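Putative sugar isomerase (Parabacteroides distasonis, PDB 3LMZ) is of unestablished function but has a xylose isomerase-like TIM barrel fold and probably acts as a sugar isomerase. Local coordinates at residues K104-P110 with F127-H132; K13-F18 with F250-D255; M160-H166 with V185-K191. All coordinates share one frame; numbering follows the deposited sequence.

How the contacts relate
Contacts 1 and 3 are successive parts of one barrel sheet, their centres 12 Å apart, joined where strand 128-132 of contact 1 lies beside strand 158-163 of contact 3. Two probable hydrogen bonds link them: Cys161 N to Ile131 O at 2.8 Å and, at the C-terminal ends of the strands, His132 NE2 to Asp163 OD2 at 2.6 Å. A citrate, probably from the crystallisation liquor, is bound by His132 of contact 1 and His166 of contact 3, which may mark a pocket at this end of the barrel. Contact 2 ties the N-terminal segment to the last helix, its centre 25 Å from that of contact 1; it meets contact 3 where Phe250 CE1 packs 3.7 Å from Ile190 CD1.

Contact 1: residues K104-P110 with F127-H132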
loop_
_atom_site.group_PDB
_atom_site.type_symbol
_atom_site.label_atom_id
_atom_site.label_comp_id
_atom_site.label_asym_id
_atom_site.label_seq_id
_atom_site.Cartn_x
_atom_site.Cartn_y
_atom_site.Cartn_z
ATOM N N LYS A 104 -29.005 -7.179 -3.522
ATOM C CA LYS A 104 -29.847 -6.634 -4.591
ATOM C C LYS A 104 -29.036 -6.314 -5.836
ATOM O O LYS A 104 -29.543 -5.601 -6.725
ATOM C CB LYS A 104 -30.632 -5.428 -4.097
ATOM C CG LYS A 104 -31.487 -5.852 -2.927
ATOM C CD LYS A 104 -32.627 -4.962 -2.638
ATOM C CE LYS A 104 -33.396 -5.540 -1.399
ATOM N NZ LYS A 104 -32.516 -6.330 -0.414
ATOM N N LEU A 105 -27.788 -6.796 -5.862
ATOM C CA LEU A 105 -26.865 -6.571 -6.994
ATOM C C LEU A 105 -26.201 -7.913 -7.313
ATOM O O LEU A 105 -25.617 -8.605 -6.459
ATOM C CB LEU A 105 -25.771 -5.544 -6.629
ATOM C CG LEU A 105 -24.658 -5.293 -7.652
ATOM C CD1 LEU A 105 -25.210 -4.840 -8.960
ATOM C CD2 LEU A 105 -23.588 -4.278 -7.079
ATOM N N ILE A 106 -26.314 -8.252 -8.591
ATOM C CA ILE A 106 -25.745 -9.458 -9.164
ATOM C C ILE A 106 -24.737 -9.025 -10.246
ATOM O O ILE A 106 -25.062 -8.223 -11.117
ATOM C CB ILE A 106 -26.818 -10.349 -9.839
ATOM C CG1 ILE A 106 -27.825 -10.846 -8.817
ATOM C CG2 ILE A 106 -26.170 -11.507 -10.620
ATOM C CD1 ILE A 106 -29.054 -11.647 -9.446
ATOM N N VAL A 107 -23.496 -9.493 -10.109
ATOM C CA VAL A 107 -22.454 -9.332 -11.126
ATOM C C VAL A 107 -22.485 -10.639 -11.940
ATOM O O VAL A 107 -22.365 -11.753 -11.428
ATOM C CB VAL A 107 -21.094 -9.017 -10.499
ATOM C CG1 VAL A 107 -20.075 -8.711 -11.632
ATOM C CG2 VAL A 107 -21.214 -7.807 -9.496
ATOM N N GLY A 108 -22.711 -10.494 -13.250
ATOM C CA GLY A 108 -22.975 -11.638 -14.130
ATOM C C GLY A 108 -22.247 -11.592 -15.455
ATOM O O GLY A 108 -21.751 -10.526 -15.867
ATOM N N VAL A 109 -22.168 -12.763 -16.082
ATOM C CA VAL A 109 -21.730 -12.860 -17.447
ATOM C C VAL A 109 -22.742 -13.721 -18.195
ATOM O O VAL A 109 -22.561 -14.925 -18.306
ATOM C CB VAL A 109 -20.296 -13.406 -17.546
ATOM C CG1 VAL A 109 -19.763 -13.337 -19.000
ATOM C CG2 VAL A 109 -19.380 -12.621 -16.583
ATOM N N PRO A 110 -23.827 -13.112 -18.690
ATOM C CA PRO A 110 -24.871 -13.893 -19.435
ATOM C C PRO A 110 -24.539 -13.962 -20.914
ATOM O O PRO A 110 -24.129 -12.932 -21.504
ATOM C CB PRO A 110 -26.111 -13.070 -19.213
ATOM C CG PRO A 110 -25.616 -11.661 -19.102
ATOM C CD PRO A 110 -24.186 -11.693 -18.600
ATOM N N PHE A 127 -33.746 -6.208 -8.837
ATOM C CA PHE A 127 -32.308 -6.215 -8.589
ATOM C C PHE A 127 -31.585 -5.476 -9.742
ATOM O O PHE A 127 -32.113 -5.390 -10.861
ATOM C CB PHE A 127 -31.731 -7.666 -8.563
ATOM C CG PHE A 127 -32.215 -8.524 -7.429
ATOM C CD1 PHE A 127 -32.791 -8.014 -6.301
ATOM C CD2 PHE A 127 -31.996 -9.905 -7.504
ATOM C CE1 PHE A 127 -33.200 -8.845 -5.252
ATOM C CE2 PHE A 127 -32.382 -10.728 -6.468
ATOM C CZ PHE A 127 -32.964 -10.210 -5.356
ATOM N N HIS A 128 -30.420 -4.917 -9.435
ATOM C CA HIS A 128 -29.493 -4.460 -10.451
ATOM C C HIS A 128 -28.607 -5.641 -10.851
ATOM O O HIS A 128 -28.323 -6.552 -10.071
ATOM C CB HIS A 128 -28.681 -3.281 -9.954
ATOM C CG HIS A 128 -29.427 -1.973 -9.953
ATOM N ND1 HIS A 128 -30.386 -1.677 -9.003
ATOM C CD2 HIS A 128 -29.355 -0.901 -10.773
ATOM C CE1 HIS A 128 -30.862 -0.463 -9.241
ATOM N NE2 HIS A 128 -30.235 0.037 -10.297
ATOM N N TYR A 129 -28.165 -5.614 -12.104
ATOM C CA TYR A 129 -27.392 -6.648 -12.727
ATOM C C TYR A 129 -26.241 -5.996 -13.499
ATOM O O TYR A 129 -26.472 -5.199 -14.409
ATOM C CB TYR A 129 -28.263 -7.453 -13.694
ATOM C CG TYR A 129 -27.637 -8.708 -14.228
ATOM C CD1 TYR A 129 -26.716 -8.643 -15.269
ATOM C CD2 TYR A 129 -27.974 -9.972 -13.765
ATOM C CE1 TYR A 129 -26.138 -9.788 -15.789
ATOM C CE2 TYR A 129 -27.410 -11.110 -14.272
ATOM C CZ TYR A 129 -26.531 -11.023 -15.314
ATOM O OH TYR A 129 -25.973 -12.171 -15.822
ATOM N N ALA A 130 -25.008 -6.302 -13.099
ATOM C CA ALA A 130 -23.807 -5.664 -13.618
ATOM C C ALA A 130 -23.006 -6.702 -14.407
ATOM O O ALA A 130 -22.504 -7.636 -13.821
ATOM C CB ALA A 130 -22.946 -5.104 -12.473
ATOM N N ILE A 131 -22.911 -6.517 -15.717
ATOM C CA ILE A 131 -22.197 -7.443 -16.617
ATOM C C ILE A 131 -20.675 -7.155 -16.524
ATOM O O ILE A 131 -20.220 -6.010 -16.744
ATOM C CB ILE A 131 -22.656 -7.301 -18.083
ATOM C CG1 ILE A 131 -24.132 -7.672 -18.222
ATOM C CG2 ILE A 131 -21.756 -8.168 -18.987
ATOM C CD1 ILE A 131 -24.799 -7.220 -19.462
ATOM N N HIS A 132 -19.890 -8.198 -16.208
ATOM C CA HIS A 132 -18.419 -8.031 -16.097
ATOM C C HIS A 132 -17.751 -8.083 -17.468
ATOM O O HIS A 132 -17.606 -9.153 -18.034
ATOM C CB HIS A 132 -17.778 -9.065 -15.144
ATOM C CG HIS A 132 -16.355 -8.742 -14.831
ATOM N ND1 HIS A 132 -15.407 -9.680 -14.496
ATOM C CD2 HIS A 132 -15.705 -7.549 -14.825
ATOM C CE1 HIS A 132 -14.241 -9.085 -14.301
ATOM N NE2 HIS A 132 -14.382 -7.787 -14.497
HETATM O O HOH W 1 -31.971 -3.152 -6.918
#
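The Tyr129 ring lies with the carbonyl oxygen of Ile106 over one face, while Pro110 CD and Ile131 CG1 come to its edge in the ring plane. Pro110 approaches from the opposite direction, and its CD sits 3.3 Å from Tyr129 OH. With CG anti to the backbone N (chi1 -170°), the phenol is carried over strand 105-110, where its ring carbon CZ comes 3.8 Å from Gly108 CA. Tyr129 OH is buried here and has no hydrogen-bonding partner in the model. Ile106 CG2 packs 3.9 Å from Tyr129 CE2, and its other branch ends with CD1 at Phe127 CD2. The Phe127 ring also rests obliquely against Lys104 CA, the lysine chain crossing it at about a right angle. At the edge of the His128 ring, in its plane, a water sits 3.0 Å from ND1.

The strands pair in parallel register, Leu105 with His128 through Gly108 with Ile131. Five backbone bonds alternate between them, from His128 N to Lys104 O through to His132 N to Gly108 O; the shortest joins Ala130 N to Ile106 O at 2.8 Å. On the face opposite Tyr129 and Ile106, which also carries His128, Leu105 CD1 leans toward Ala130 CB, 4.2 Å away.

This is a beta-alpha-beta unit of the TIM barrel: helix 115-125 connects the strands and packs on Tyr129, Pro110 and Ile131. Helix 88-101 packs against Ile106 and Phe127, and strand 76-85 continues the sheet beyond 105-110.

Contact 2: residues K13-F18 with F250-D255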
loop_
_atom_site.group_PDB
_atom_site.type_symbol
_atom_site.label_atom_id
_atom_site.label_comp_id
_atom_site.label_asym_id
_atom_site.label_seq_id
_atom_site.Cartn_x
_atom_site.Cartn_y
_atom_site.Cartn_z
ATOM N N LYS A 13 -8.862 14.101 5.024
ATOM C CA LYS A 13 -9.009 13.232 3.854
ATOM C C LYS A 13 -10.223 13.624 3.024
ATOM O O LYS A 13 -11.264 13.983 3.574
ATOM C CB LYS A 13 -9.130 11.787 4.247
ATOM C CG LYS A 13 -7.876 11.295 4.937
ATOM C CD LYS A 13 -7.949 9.878 5.428
ATOM C CE LYS A 13 -6.632 9.452 6.006
ATOM N NZ LYS A 13 -6.713 8.061 6.476
ATOM N N ALA A 14 -10.049 13.573 1.702
ATOM C CA ALA A 14 -11.124 13.908 0.761
ATOM C C ALA A 14 -12.328 12.988 0.930
ATOM O O ALA A 14 -12.207 11.841 1.364
ATOM C CB ALA A 14 -10.600 13.890 -0.688
ATOM N N VAL A 15 -13.504 13.553 0.659
ATOM C CA VAL A 15 -14.773 12.807 0.680
ATOM C C VAL A 15 -15.003 12.188 -0.670
ATOM O O VAL A 15 -14.771 12.836 -1.685
ATOM C CB VAL A 15 -15.957 13.756 1.045
ATOM C CG1 VAL A 15 -17.302 13.045 0.956
ATOM C CG2 VAL A 15 -15.729 14.359 2.439
ATOM N N ASN A 16 -15.387 10.909 -0.684
ATOM C CA ASN A 16 -15.652 10.205 -1.940
ATOM C C ASN A 16 -16.981 9.500 -1.862
ATOM O O ASN A 16 -17.394 9.052 -0.808
ATOM C CB ASN A 16 -14.566 9.150 -2.189
ATOM C CG ASN A 16 -13.192 9.778 -2.412
ATOM O OD1 ASN A 16 -12.998 10.469 -3.411
ATOM N ND2 ASN A 16 -12.228 9.533 -1.502
ATOM N N PRO A 17 -17.701 9.427 -2.977
ATOM C CA PRO A 17 -19.046 8.806 -2.969
ATOM C C PRO A 17 -19.086 7.279 -3.031
ATOM O O PRO A 17 -20.137 6.664 -2.779
ATOM C CB PRO A 17 -19.672 9.356 -4.243
ATOM C CG PRO A 17 -18.516 9.548 -5.187
ATOM C CD PRO A 17 -17.337 9.988 -4.293
ATOM N N PHE A 18 -17.989 6.711 -3.519
ATOM C CA PHE A 18 -17.841 5.289 -3.694
ATOM C C PHE A 18 -17.371 4.595 -2.406
ATOM O O PHE A 18 -16.886 5.233 -1.483
ATOM C CB PHE A 18 -16.873 5.005 -4.870
ATOM C CG PHE A 18 -15.442 5.289 -4.527
ATOM C CD1 PHE A 18 -14.707 4.408 -3.755
ATOM C CD2 PHE A 18 -14.853 6.442 -4.920
ATOM C CE1 PHE A 18 -13.404 4.682 -3.383
ATOM C CE2 PHE A 18 -13.447 6.695 -4.525
ATOM C CZ PHE A 18 -12.804 5.815 -3.793
ATOM N N PHE A 250 -4.179 3.113 -3.507
ATOM C CA PHE A 250 -5.523 3.559 -3.838
ATOM C C PHE A 250 -6.110 4.393 -2.704
ATOM O O PHE A 250 -6.847 5.384 -2.945
ATOM C CB PHE A 250 -6.432 2.355 -4.120
ATOM C CG PHE A 250 -7.796 2.732 -4.643
ATOM C CD1 PHE A 250 -7.976 3.021 -5.969
ATOM C CD2 PHE A 250 -8.861 2.840 -3.784
ATOM C CE1 PHE A 250 -9.239 3.387 -6.461
ATOM C CE2 PHE A 250 -10.114 3.232 -4.264
ATOM C CZ PHE A 250 -10.280 3.513 -5.584
ATOM N N LYS A 251 -5.857 4.022 -1.439
ATOM C CA LYS A 251 -6.351 4.835 -0.324
ATOM C C LYS A 251 -5.774 6.271 -0.420
ATOM O O LYS A 251 -6.468 7.268 -0.240
ATOM C CB LYS A 251 -5.987 4.235 1.027
ATOM C CG LYS A 251 -6.830 3.035 1.451
ATOM C CD LYS A 251 -6.312 2.472 2.789
ATOM C CE LYS A 251 -7.140 1.328 3.318
ATOM N NZ LYS A 251 -6.638 0.852 4.676
ATOM N N ALA A 252 -4.471 6.348 -0.695
ATOM C CA ALA A 252 -3.843 7.643 -0.826
ATOM C C ALA A 252 -4.418 8.454 -1.949
ATOM O O ALA A 252 -4.697 9.626 -1.759
ATOM C CB ALA A 252 -2.321 7.528 -0.980
ATOM N N VAL A 253 -4.580 7.855 -3.130
ATOM C CA VAL A 253 -5.220 8.587 -4.239
ATOM C C VAL A 253 -6.618 9.089 -3.831
ATOM O O VAL A 253 -6.973 10.237 -4.091
ATOM C CB VAL A 253 -5.285 7.784 -5.539
ATOM C CG1 VAL A 253 -5.986 8.615 -6.650
ATOM C CG2 VAL A 253 -3.914 7.391 -5.979
ATOM N N SER A 254 -7.353 8.250 -3.107
ATOM C CA SER A 254 -8.744 8.595 -2.672
ATOM C C SER A 254 -8.728 9.800 -1.710
ATOM O O SER A 254 -9.600 10.674 -1.749
ATOM C CB SER A 254 -9.379 7.416 -1.965
ATOM O OG SER A 254 -9.508 6.325 -2.865
ATOM N N ASP A 255 -7.700 9.811 -0.850
ATOM C CA ASP A 255 -7.601 10.799 0.209
ATOM C C ASP A 255 -7.116 12.171 -0.270
ATOM O O ASP A 255 -7.518 13.236 0.268
ATOM C CB ASP A 255 -6.588 10.357 1.282
ATOM C CG ASP A 255 -7.052 9.195 2.115
ATOM O OD1 ASP A 255 -8.250 8.808 2.045
ATOM O OD2 ASP A 255 -6.156 8.646 2.813
HETATM O O HOH W 2 -7.069 6.441 3.982
HETATM O O HOH W 3 -10.777 9.453 1.445
#
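Ala14 N and Asn16 ND2 donate to the carbonyls of Asp255 and Ser254, near the C-terminal end of helix 240-256. Ala14 N lies 2.9 Å from Asp255 O. Asn16 ND2 reaches Ser254 O at 2.9 Å, nearly straight at the hydrogen (176°); the oxygen lies in the Asn16 amide plane, yet the amide nitrogen stands above the plane of the serine carbonyl. Arg220 holds the other end of this amide, through OD1. Within the helix, Ser254 OG donates to Phe250 O.

Charge pairing is looser. The extended Lys13 chain runs alongside Asp255, pointing the same way, but NZ to OD2 is a long salt bridge of 3.8 Å. One water bridges the two, and each has a partner on the second subunit: Gly206 O for Lys13 NZ, Tyr249 OH for Asp255 OD2.

Apolar packing closes the other end. Phe18 CE1 meets the edge of the Phe250 ring, 3.7 Å from CE2, with the planes inclined at 60°. Ser254 OG lies at the Phe18 edge.

Direct bonds to main-chain carbonyls thus fasten the N-terminal segment to the helix, whereas the charged pair, with only a long direct contact, is also linked through a water and to the second subunit.

Contact 3: residues M160-H166 with V185-K191; sequences MCLDVGH and VFDMHIK
Lys191 turns at CB and again farther out: CG lies between the backbone N and the carbonyl carbon (chi1 55°), and a bend at chi3 (67°) swings NZ to Asp163. The aspartate, its CG anti to the backbone N, offers OD2 through the syn lone pair, and the salt bridge closes at 2.7 Å. Glu231 and Glu233 also pair with Lys191 NZ, while His132 NE2 bonds to Asp163 OD2. The other oxygen, OD1, accepts from His166 N at 2.9 Å, from above the carboxylate plane, and caps helix 164-169 at its N-cap residue, Asp163.

The strands 158-163 and 185-193 are parallel neighbours in the TIM barrel, and these polar groups cluster at their C-terminal ends, where His166 NE2 binds a citrate. At the opposite end a beta bulge shifts the register by one: Met160 O accepts from Phe186 N at 3.0 Å and weakly from Asp187 N.

On the face carrying Cys161 and His189, the sulfur SG sits over one face of the imidazole, 3.6 Å from its centroid. Asp187 OD1 on this face is held by Tyr78. Across the sheet, selenomethionine Met160 packs its CG on Val185 CG2 at 3.8 Å, and Val185 CG1 touches Leu162 CB, beside helix 174-181.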
loop_
_atom_site.group_PDB
_atom_site.type_symbol
_atom_site.label_atom_id
_atom_site.label_comp_id
_atom_site.label_asym_id
_atom_site.label_seq_id
_atom_site.Cartn_x
_atom_site.Cartn_y
_atom_site.Cartn_z
HETATM N N MSE A 160 -23.227 -2.544 -16.317
HETATM C CA MSE A 160 -21.864 -3.080 -16.318
HETATM C C MSE A 160 -21.203 -3.011 -14.957
HETATM O O MSE A 160 -21.505 -2.158 -14.115
HETATM C CB MSE A 160 -20.956 -2.353 -17.346
HETATM C CG MSE A 160 -20.572 -0.915 -16.982
HETATM SE SE MSE A 160 -19.619 -0.099 -18.428
HETATM C CE MSE A 160 -21.121 0.166 -19.581
ATOM N N CYS A 161 -20.289 -3.989 -14.772
ATOM C CA CYS A 161 -19.191 -3.962 -13.798
ATOM C C CYS A 161 -18.027 -3.429 -14.629
ATOM O O CYS A 161 -17.449 -4.126 -15.499
ATOM C CB CYS A 161 -18.912 -5.369 -13.213
ATOM S SG CYS A 161 -17.424 -5.261 -12.239
ATOM N N LEU A 162 -17.775 -2.136 -14.418
ATOM C CA LEU A 162 -16.739 -1.443 -15.189
ATOM C C LEU A 162 -15.413 -1.941 -14.658
ATOM O O LEU A 162 -14.978 -1.578 -13.569
ATOM C CB LEU A 162 -16.804 0.080 -15.089
ATOM C CG LEU A 162 -15.645 0.838 -15.716
ATOM C CD1 LEU A 162 -15.531 0.569 -17.180
ATOM C CD2 LEU A 162 -15.809 2.298 -15.394
ATOM N N ASP A 163 -14.716 -2.720 -15.473
ATOM C CA ASP A 163 -13.387 -3.245 -15.109
ATOM C C ASP A 163 -12.386 -2.313 -15.797
ATOM O O ASP A 163 -12.177 -2.340 -17.009
ATOM C CB ASP A 163 -13.252 -4.698 -15.568
ATOM C CG ASP A 163 -11.952 -5.358 -15.090
ATOM O OD1 ASP A 163 -10.887 -4.705 -15.280
ATOM O OD2 ASP A 163 -12.090 -6.483 -14.495
ATOM N N VAL A 164 -11.704 -1.524 -15.003
ATOM C CA VAL A 164 -10.897 -0.468 -15.562
ATOM C C VAL A 164 -9.680 -1.056 -16.291
ATOM O O VAL A 164 -9.238 -0.518 -17.308
ATOM C CB VAL A 164 -10.497 0.523 -14.491
ATOM C CG1 VAL A 164 -11.773 1.116 -13.841
ATOM C CG2 VAL A 164 -9.496 -0.034 -13.395
ATOM N N GLY A 165 -9.171 -2.191 -15.783
ATOM C CA GLY A 165 -7.999 -2.808 -16.361
ATOM C C GLY A 165 -8.300 -3.449 -17.686
ATOM O O GLY A 165 -7.588 -3.258 -18.692
ATOM N N HIS A 166 -9.353 -4.257 -17.727
ATOM C CA HIS A 166 -9.747 -4.864 -18.996
ATOM C C HIS A 166 -10.185 -3.836 -20.045
ATOM O O HIS A 166 -9.886 -4.002 -21.238
ATOM C CB HIS A 166 -10.836 -5.905 -18.792
ATOM C CG HIS A 166 -10.343 -7.119 -18.099
ATOM N ND1 HIS A 166 -9.086 -7.650 -18.352
ATOM C CD2 HIS A 166 -10.928 -7.928 -17.180
ATOM C CE1 HIS A 166 -8.928 -8.737 -17.613
ATOM N NE2 HIS A 166 -10.018 -8.917 -16.886
ATOM N N VAL A 185 -23.349 2.075 -14.845
ATOM C CA VAL A 185 -22.211 1.454 -14.150
ATOM C C VAL A 185 -22.662 1.165 -12.707
ATOM O O VAL A 185 -22.881 2.094 -11.895
ATOM C CB VAL A 185 -20.956 2.351 -14.146
ATOM C CG1 VAL A 185 -19.818 1.743 -13.307
ATOM C CG2 VAL A 185 -20.485 2.638 -15.614
ATOM N N PHE A 186 -22.822 -0.128 -12.394
ATOM C CA PHE A 186 -23.388 -0.521 -11.103
ATOM C C PHE A 186 -22.376 -1.139 -10.168
ATOM O O PHE A 186 -22.671 -1.398 -9.003
ATOM C CB PHE A 186 -24.642 -1.408 -11.315
ATOM C CG PHE A 186 -25.746 -0.697 -12.071
ATOM C CD1 PHE A 186 -26.104 0.620 -11.762
ATOM C CD2 PHE A 186 -26.380 -1.308 -13.142
ATOM C CE1 PHE A 186 -27.098 1.278 -12.459
ATOM C CE2 PHE A 186 -27.344 -0.636 -13.839
ATOM C CZ PHE A 186 -27.696 0.646 -13.496
ATOM N N ASP A 187 -21.208 -1.439 -10.711
ATOM C CA ASP A 187 -20.096 -2.007 -9.926
ATOM C C ASP A 187 -18.821 -1.687 -10.675
ATOM O O ASP A 187 -18.839 -1.300 -11.858
ATOM C CB ASP A 187 -20.267 -3.518 -9.763
ATOM C CG ASP A 187 -19.316 -4.151 -8.759
ATOM O OD1 ASP A 187 -19.364 -3.727 -7.602
ATOM O OD2 ASP A 187 -18.711 -5.143 -9.131
HETATM N N MSE A 188 -17.680 -1.835 -9.999
HETATM C CA MSE A 188 -16.422 -1.539 -10.644
HETATM C C MSE A 188 -15.377 -2.480 -10.049
HETATM O O MSE A 188 -15.336 -2.656 -8.834
HETATM C CB MSE A 188 -15.980 -0.116 -10.343
HETATM C CG MSE A 188 -14.849 0.391 -11.206
HETATM SE SE MSE A 188 -14.323 2.219 -10.721
HETATM C CE MSE A 188 -16.183 2.956 -11.101
ATOM N N HIS A 189 -14.532 -3.026 -10.934
ATOM C CA HIS A 189 -13.287 -3.688 -10.514
ATOM C C HIS A 189 -12.158 -2.708 -10.783
ATOM O O HIS A 189 -11.886 -2.329 -11.953
ATOM C CB HIS A 189 -13.098 -5.020 -11.264
ATOM C CG HIS A 189 -14.052 -6.088 -10.828
ATOM N ND1 HIS A 189 -13.993 -7.387 -11.288
ATOM C CD2 HIS A 189 -15.036 -6.060 -9.896
ATOM C CE1 HIS A 189 -14.936 -8.101 -10.681
ATOM N NE2 HIS A 189 -15.580 -7.325 -9.829
ATOM N N ILE A 190 -11.423 -2.404 -9.711
ATOM C CA ILE A 190 -10.183 -1.624 -9.774
ATOM C C ILE A 190 -9.032 -2.595 -9.825
ATOM O O ILE A 190 -9.083 -3.669 -9.207
ATOM C CB ILE A 190 -10.053 -0.578 -8.637
ATOM C CG1 ILE A 190 -10.201 -1.213 -7.255
ATOM C CG2 ILE A 190 -11.125 0.535 -8.822
ATOM C CD1 ILE A 190 -9.759 -0.304 -6.155
ATOM N N LYS A 191 -8.029 -2.246 -10.627
ATOM C CA LYS A 191 -6.815 -3.036 -10.851
ATOM C C LYS A 191 -5.958 -2.149 -11.748
ATOM O O LYS A 191 -6.444 -1.118 -12.282
ATOM C CB LYS A 191 -7.121 -4.381 -11.560
ATOM C CG LYS A 191 -7.897 -4.207 -12.878
ATOM C CD LYS A 191 -8.248 -5.534 -13.551
ATOM C CE LYS A 191 -9.236 -6.337 -12.745
ATOM N NZ LYS A 191 -9.765 -7.517 -13.588
#